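Local atomic coordinates of putative dehydratase (Mesorhizobium loti, PDB entry 2POZ), a protein that is of unproven function but probably acts as a lyase of the enolase superfamily, related to mandelate racemase and muconate lactonizing enzyme. Residues 89-101 with 279-291. Residues are numbered along the deposited sequence; the frame is centred on the assembly and turned at random.
Sequences IFAGISAIEQALW and PDIGTAGGLMETK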
ATOM      1  N   ILE A  89      11.298  19.230  25.814  1.00 10.71           N
ATOM      2  CA  ILE A  89      10.255  20.243  25.699  1.00 10.29           C
ATOM      3  C   ILE A  89       8.945  19.712  26.289  1.00 11.63           C
ATOM      4  O   ILE A  89       8.278  20.401  27.071  1.00 12.53           O
ATOM      5  CB  ILE A  89      10.028  20.676  24.215  1.00 10.61           C
ATOM      6  CG1 ILE A  89       8.909  21.720  24.136  1.00 14.26           C
ATOM      7  CG2 ILE A  89       9.638  19.475  23.351  1.00 11.62           C
ATOM      8  CD1 ILE A  89       9.261  23.049  24.738  1.00 16.25           C
ATOM      9  N   PHE A  90       8.581  18.477  25.958  1.00 10.02           N
ATOM     10  CA  PHE A  90       7.328  17.962  26.472  1.00 10.03           C
ATOM     11  C   PHE A  90       7.301  17.585  27.939  1.00 10.10           C
ATOM     12  O   PHE A  90       6.238  17.600  28.551  1.00  8.42           O
ATOM     13  CB  PHE A  90       6.803  16.835  25.578  1.00  8.79           C
ATOM     14  CG  PHE A  90       6.182  17.349  24.309  1.00  8.98           C
ATOM     15  CD1 PHE A  90       6.758  17.092  23.071  1.00 11.05           C
ATOM     16  CD2 PHE A  90       5.090  18.209  24.371  1.00 10.16           C
ATOM     17  CE1 PHE A  90       6.254  17.700  21.907  1.00 11.33           C
ATOM     18  CE2 PHE A  90       4.583  18.819  23.219  1.00  9.73           C
ATOM     19  CZ  PHE A  90       5.171  18.563  21.987  1.00 10.73           C
ATOM     20  N   ALA A  91       8.463  17.275  28.510  1.00 11.20           N
ATOM     21  CA  ALA A  91       8.514  16.958  29.933  1.00 10.29           C
ATOM     22  C   ALA A  91       8.292  18.281  30.678  1.00  9.29           C
ATOM     23  O   ALA A  91       7.664  18.315  31.735  1.00  9.62           O
ATOM     24  CB  ALA A  91       9.866  16.352  30.307  1.00  9.90           C
ATOM     25  N   GLY A  92       8.798  19.374  30.112  1.00 10.39           N
ATOM     26  CA  GLY A  92       8.617  20.678  30.732  1.00  8.87           C
ATOM     27  C   GLY A  92       7.143  21.054  30.676  1.00  8.63           C
ATOM     28  O   GLY A  92       6.525  21.448  31.672  1.00  7.35           O
ATOM     29  N   ILE A  93       6.561  20.916  29.495  1.00  8.62           N
ATOM     30  CA  ILE A  93       5.153  21.227  29.330  1.00  9.28           C
ATOM     31  C   ILE A  93       4.292  20.331  30.222  1.00  8.44           C
ATOM     32  O   ILE A  93       3.349  20.804  30.843  1.00 11.17           O
ATOM     33  CB  ILE A  93       4.723  21.082  27.855  1.00  9.70           C
ATOM     34  CG1 ILE A  93       5.388  22.199  27.036  1.00  9.62           C
ATOM     35  CG2 ILE A  93       3.179  21.139  27.744  1.00  7.56           C
ATOM     36  CD1 ILE A  93       5.158  22.126  25.531  1.00  8.76           C
ATOM     37  N   SER A  94       4.639  19.048  30.310  1.00  7.87           N
ATOM     38  CA  SER A  94       3.882  18.100  31.124  1.00  9.82           C
ATOM     39  C   SER A  94       3.866  18.488  32.598  1.00 10.14           C
ATOM     40  O   SER A  94       2.824  18.437  33.252  1.00 10.31           O
ATOM     41  CB  SER A  94       4.473  16.680  31.014  1.00 11.51           C
ATOM     42  OG  SER A  94       4.445  16.183  29.691  1.00 13.48           O
ATOM     43  N   ALA A  95       5.032  18.854  33.120  1.00  8.73           N
ATOM     44  CA  ALA A  95       5.144  19.223  34.522  1.00  9.93           C
ATOM     45  C   ALA A  95       4.225  20.402  34.830  1.00  8.31           C
ATOM     46  O   ALA A  95       3.495  20.395  35.814  1.00  8.18           O
ATOM     47  CB  ALA A  95       6.605  19.567  34.860  1.00  7.46           C
ATOM     48  N   ILE A  96       4.266  21.406  33.968  1.00 10.12           N
ATOM     49  CA  ILE A  96       3.447  22.597  34.128  1.00 10.47           C
ATOM     50  C   ILE A  96       1.963  22.253  34.045  1.00 11.28           C
ATOM     51  O   ILE A  96       1.176  22.698  34.875  1.00 13.19           O
ATOM     52  CB  ILE A  96       3.810  23.647  33.045  1.00  9.93           C
ATOM     53  CG1 ILE A  96       5.165  24.268  33.390  1.00  9.22           C
ATOM     54  CG2 ILE A  96       2.715  24.721  32.949  1.00 10.83           C
ATOM     55  CD1 ILE A  96       5.779  25.080  32.287  1.00 13.84           C
ATOM     56  N   GLU A  97       1.597  21.443  33.052  1.00 11.53           N
ATOM     57  CA  GLU A  97       0.206  21.044  32.845  1.00 10.84           C
ATOM     58  C   GLU A  97      -0.355  20.310  34.070  1.00 11.83           C
ATOM     59  O   GLU A  97      -1.503  20.524  34.452  1.00 11.21           O
ATOM     60  CB  GLU A  97       0.098  20.166  31.580  1.00 12.90           C
ATOM     61  CG  GLU A  97      -1.334  19.893  31.120  1.00 12.81           C
ATOM     62  CD  GLU A  97      -1.865  18.550  31.604  1.00 13.62           C
ATOM     63  OE1 GLU A  97      -1.387  18.051  32.641  1.00 13.59           O
ATOM     64  OE2 GLU A  97      -2.777  18.001  30.954  1.00 15.13           O
ATOM     65  N   GLN A  98       0.453  19.438  34.676  1.00 11.63           N
ATOM     66  CA  GLN A  98       0.029  18.713  35.872  1.00  9.85           C
ATOM     67  C   GLN A  98      -0.300  19.710  36.987  1.00 10.09           C
ATOM     68  O   GLN A  98      -1.315  19.585  37.668  1.00  9.78           O
ATOM     69  CB  GLN A  98       1.147  17.799  36.381  1.00 10.38           C
ATOM     70  CG  GLN A  98       1.411  16.550  35.558  1.00 11.44           C
ATOM     71  CD  GLN A  98       2.771  15.964  35.874  1.00 14.02           C
ATOM     72  OE1 GLN A  98       3.175  15.911  37.035  1.00 12.58           O
ATOM     73  NE2 GLN A  98       3.484  15.518  34.842  1.00 11.96           N
ATOM     74  N   ALA A  99       0.581  20.683  37.187  1.00  8.60           N
ATOM     75  CA  ALA A  99       0.373  21.685  38.233  1.00 10.96           C
ATOM     76  C   ALA A  99      -0.904  22.489  37.983  1.00 11.72           C
ATOM     77  O   ALA A  99      -1.568  22.920  38.929  1.00 14.09           O
ATOM     78  CB  ALA A  99       1.579  22.624  38.311  1.00  8.99           C
ATOM     79  N   LEU A 100      -1.241  22.700  36.715  1.00 10.20           N
ATOM     80  CA  LEU A 100      -2.445  23.452  36.394  1.00 11.43           C
ATOM     81  C   LEU A 100      -3.689  22.669  36.795  1.00 10.98           C
ATOM     82  O   LEU A 100      -4.611  23.238  37.378  1.00 10.57           O
ATOM     83  CB  LEU A 100      -2.470  23.796  34.907  1.00  9.35           C
ATOM     84  CG  LEU A 100      -1.393  24.822  34.541  1.00 12.42           C
ATOM     85  CD1 LEU A 100      -1.369  25.044  33.030  1.00 11.23           C
ATOM     86  CD2 LEU A 100      -1.673  26.135  35.275  1.00 10.42           C
ATOM     87  N   TRP A 101      -3.719  21.369  36.492  1.00  9.48           N
ATOM     88  CA  TRP A 101      -4.867  20.537  36.866  1.00 10.09           C
ATOM     89  C   TRP A 101      -4.954  20.416  38.390  1.00 11.25           C
ATOM     90  O   TRP A 101      -6.044  20.326  38.962  1.00 10.37           O
ATOM     91  CB  TRP A 101      -4.768  19.138  36.242  1.00 10.69           C
ATOM     92  CG  TRP A 101      -5.155  19.120  34.796  1.00 11.53           C
ATOM     93  CD1 TRP A 101      -4.321  19.025  33.723  1.00 11.98           C
ATOM     94  CD2 TRP A 101      -6.480  19.277  34.265  1.00 12.83           C
ATOM     95  NE1 TRP A 101      -5.041  19.116  32.550  1.00 11.06           N
ATOM     96  CE2 TRP A 101      -6.369  19.271  32.858  1.00 12.12           C
ATOM     97  CE3 TRP A 101      -7.748  19.426  34.846  1.00 12.00           C
ATOM     98  CZ2 TRP A 101      -7.480  19.410  32.019  1.00 11.37           C
ATOM     99  CZ3 TRP A 101      -8.853  19.564  34.013  1.00 13.32           C
ATOM    100  CH2 TRP A 101      -8.710  19.553  32.613  1.00 13.27           C
ATOM    101  N   PRO A 279       2.662   5.457  27.848  1.00 12.61           N
ATOM    102  CA  PRO A 279       3.012   6.873  27.962  1.00 11.60           C
ATOM    103  C   PRO A 279       3.326   7.246  29.406  1.00 12.21           C
ATOM    104  O   PRO A 279       2.834   6.616  30.341  1.00 11.38           O
ATOM    105  CB  PRO A 279       1.757   7.577  27.461  1.00 12.95           C
ATOM    106  CG  PRO A 279       0.661   6.665  27.937  1.00 13.00           C
ATOM    107  CD  PRO A 279       1.223   5.284  27.581  1.00 11.14           C
ATOM    108  N   ASP A 280       4.151   8.271  29.576  1.00 11.45           N
ATOM    109  CA  ASP A 280       4.517   8.763  30.902  1.00 12.75           C
ATOM    110  C   ASP A 280       3.859  10.140  31.007  1.00 10.67           C
ATOM    111  O   ASP A 280       4.122  11.001  30.168  1.00 10.57           O
ATOM    112  CB  ASP A 280       6.036   8.903  31.003  1.00 13.56           C
ATOM    113  CG  ASP A 280       6.496   9.322  32.395  1.00 18.13           C
ATOM    114  OD1 ASP A 280       5.833  10.177  33.027  1.00 14.74           O
ATOM    115  OD2 ASP A 280       7.535   8.798  32.850  1.00 22.70           O
ATOM    116  N   ILE A 281       3.015  10.365  32.014  1.00 11.61           N
ATOM    117  CA  ILE A 281       2.353  11.673  32.107  1.00 12.49           C
ATOM    118  C   ILE A 281       3.350  12.815  32.259  1.00 13.10           C
ATOM    119  O   ILE A 281       3.016  13.969  31.997  1.00 15.63           O
ATOM    120  CB  ILE A 281       1.327  11.763  33.270  1.00 13.05           C
ATOM    121  CG1 ILE A 281       2.028  11.625  34.621  1.00 13.92           C
ATOM    122  CG2 ILE A 281       0.236  10.714  33.093  1.00 14.87           C
ATOM    123  CD1 ILE A 281       1.119  11.979  35.796  1.00 15.83           C
ATOM    124  N   GLY A 282       4.571  12.485  32.677  1.00 13.33           N
ATOM    125  CA  GLY A 282       5.613  13.487  32.855  1.00 12.60           C
ATOM    126  C   GLY A 282       6.421  13.804  31.601  1.00 12.86           C
ATOM    127  O   GLY A 282       7.298  14.671  31.623  1.00 12.17           O
ATOM    128  N   THR A 283       6.147  13.100  30.509  1.00 11.99           N
ATOM    129  CA  THR A 283       6.848  13.351  29.256  1.00 11.53           C
ATOM    130  C   THR A 283       5.906  13.355  28.048  1.00 11.77           C
ATOM    131  O   THR A 283       6.185  14.020  27.059  1.00 10.82           O
ATOM    132  CB  THR A 283       7.964  12.302  28.970  1.00 13.79           C
ATOM    133  OG1 THR A 283       7.370  11.027  28.700  1.00 10.66           O
ATOM    134  CG2 THR A 283       8.913  12.177  30.153  1.00 12.29           C
ATOM    135  N   ALA A 284       4.794  12.628  28.135  1.00 11.18           N
ATOM    136  CA  ALA A 284       3.845  12.542  27.023  1.00 11.85           C
ATOM    137  C   ALA A 284       3.064  13.821  26.727  1.00 11.71           C
ATOM    138  O   ALA A 284       2.437  13.942  25.670  1.00 10.94           O
ATOM    139  CB  ALA A 284       2.875  11.388  27.255  1.00 12.01           C
ATOM    140  N   GLY A 285       3.087  14.770  27.655  1.00 11.45           N
ATOM    141  CA  GLY A 285       2.378  16.020  27.429  1.00 11.95           C
ATOM    142  C   GLY A 285       1.560  16.491  28.615  1.00 13.03           C
ATOM    143  O   GLY A 285       1.101  17.632  28.647  1.00 15.56           O
ATOM    144  N   GLY A 286       1.386  15.623  29.603  1.00 12.16           N
ATOM    145  CA  GLY A 286       0.606  16.000  30.769  1.00 11.02           C
ATOM    146  C   GLY A 286      -0.524  15.023  31.017  1.00 12.10           C
ATOM    147  O   GLY A 286      -0.634  14.008  30.331  1.00 13.43           O
ATOM    148  N   LEU A 287      -1.368  15.334  31.995  1.00 11.85           N
ATOM    149  CA  LEU A 287      -2.486  14.472  32.355  1.00 12.62           C
ATOM    150  C   LEU A 287      -3.599  14.405  31.315  1.00 12.19           C
ATOM    151  O   LEU A 287      -4.038  13.326  30.945  1.00 12.13           O
ATOM    152  CB  LEU A 287      -3.084  14.913  33.689  1.00 13.46           C
ATOM    153  CG  LEU A 287      -2.361  14.494  34.965  1.00 14.96           C
ATOM    154  CD1 LEU A 287      -3.055  15.136  36.161  1.00 16.23           C
ATOM    155  CD2 LEU A 287      -2.380  12.972  35.087  1.00 15.46           C
HETATM  156  N   MSE A 288      -4.068  15.552  30.855  1.00 12.39           N
HETATM  157  CA  MSE A 288      -5.136  15.556  29.861  1.00 13.23           C
HETATM  158  C   MSE A 288      -4.619  15.031  28.521  1.00 12.37           C
HETATM  159  O   MSE A 288      -5.302  14.256  27.859  1.00 14.17           O
HETATM  160  CB  MSE A 288      -5.716  16.964  29.700  1.00 14.48           C
HETATM  161  CG  MSE A 288      -6.794  17.082  28.616  1.00 18.34           C
HETATM  162 SE   MSE A 288      -8.269  15.833  28.815  1.00 30.71          SE
HETATM  163  CE  MSE A 288      -9.451  16.931  29.921  1.00 24.25           C
ATOM    164  N   GLU A 289      -3.415  15.437  28.128  1.00 10.36           N
ATOM    165  CA  GLU A 289      -2.847  14.959  26.871  1.00 11.43           C
ATOM    166  C   GLU A 289      -2.749  13.424  26.920  1.00 11.01           C
ATOM    167  O   GLU A 289      -3.058  12.741  25.946  1.00 12.34           O
ATOM    168  CB  GLU A 289      -1.464  15.578  26.649  1.00 12.59           C
ATOM    169  CG  GLU A 289      -0.768  15.175  25.345  1.00 13.35           C
ATOM    170  CD  GLU A 289      -1.521  15.631  24.091  1.00 16.58           C
ATOM    171  OE1 GLU A 289      -2.315  16.597  24.175  1.00 15.78           O
ATOM    172  OE2 GLU A 289      -1.301  15.029  23.019  1.00 15.82           O
ATOM    173  N   THR A 290      -2.339  12.878  28.059  1.00  8.86           N
ATOM    174  CA  THR A 290      -2.230  11.431  28.171  1.00 10.59           C
ATOM    175  C   THR A 290      -3.614  10.787  28.175  1.00 11.26           C
ATOM    176  O   THR A 290      -3.797   9.703  27.623  1.00 11.44           O
ATOM    177  CB  THR A 290      -1.436  11.025  29.423  1.00 10.12           C
ATOM    178  OG1 THR A 290      -0.112  11.573  29.331  1.00 11.49           O
ATOM    179  CG2 THR A 290      -1.321   9.498  29.516  1.00 10.00           C
ATOM    180  N   LYS A 291      -4.592  11.452  28.787  1.00 11.64           N
ATOM    181  CA  LYS A 291      -5.947  10.917  28.778  1.00 12.00           C
ATOM    182  C   LYS A 291      -6.409  10.851  27.307  1.00 11.24           C
ATOM    183  O   LYS A 291      -7.040   9.872  26.889  1.00 12.27           O
ATOM    184  CB  LYS A 291      -6.898  11.810  29.583  1.00 11.96           C
ATOM    185  CG  LYS A 291      -8.364  11.381  29.492  1.00 12.09           C
ATOM    186  CD  LYS A 291      -9.275  12.250  30.361  1.00 15.06           C
ATOM    187  CE  LYS A 291     -10.745  11.896  30.135  1.00 18.50           C
ATOM    188  NZ  LYS A 291     -11.028  10.436  30.323  1.00 20.08           N
TER
HETATM  189  O   HOH W   1      -2.794  18.343  28.465  1.00 28.97           O
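Glu97, in mid-helix, grips the first turn of another helix with both carboxylate oxygens. Glu97 OE2 accepts from Met288 N at 2.8 Å through the syn lone pair, whereas Glu97 OE1 takes Leu287 N, also at 2.8 Å, from above the carboxylate plane. CG lies anti to the backbone N (chi1 -170°), and a bend at chi2 carries the carboxylate across the start of helix 287-298. A water donates to Glu97 OE2 and accepts a weak bond from Glu289 N; Trp101 NE1 adds a weak bond to the same carboxylate oxygen, with Glu97 CD in plane at the indole edge. The side chain of Met288, a selenomethionine, crosses the indole obliquely, with CB near NE1 and Met288 CE 3.8 Å from Trp101 CZ2, and Phe116 of a second subunit packs on this side chain.

One turn earlier, Ser94 fits against the Gly285-Gly286 backbone. Ser94 OG bonds to Phe90 O at 2.6 Å and receives a weak bond from Gly285 N, while Ser94 CB rests 3.2 Å from Ile281 O. The backbones nearly touch here: Ser94 CA and Gly286 CA are 3.9 Å apart, and Gly286 CA, right before helix 287-298, packs 3.4 Å from Glu97 OE1. Ala91 CA makes a CH···O contact with Gly282 O. Gln98 NE2 bonds only weakly to Ile281 O, its OE1 being held by Glu36 N.

The contact joins the N-terminal capping domain to the barrel domain of this enolase-superfamily fold. Because an acidic group meets amides at a helix start, the helix dipole probably stabilises Glu97 as a buried carboxylate.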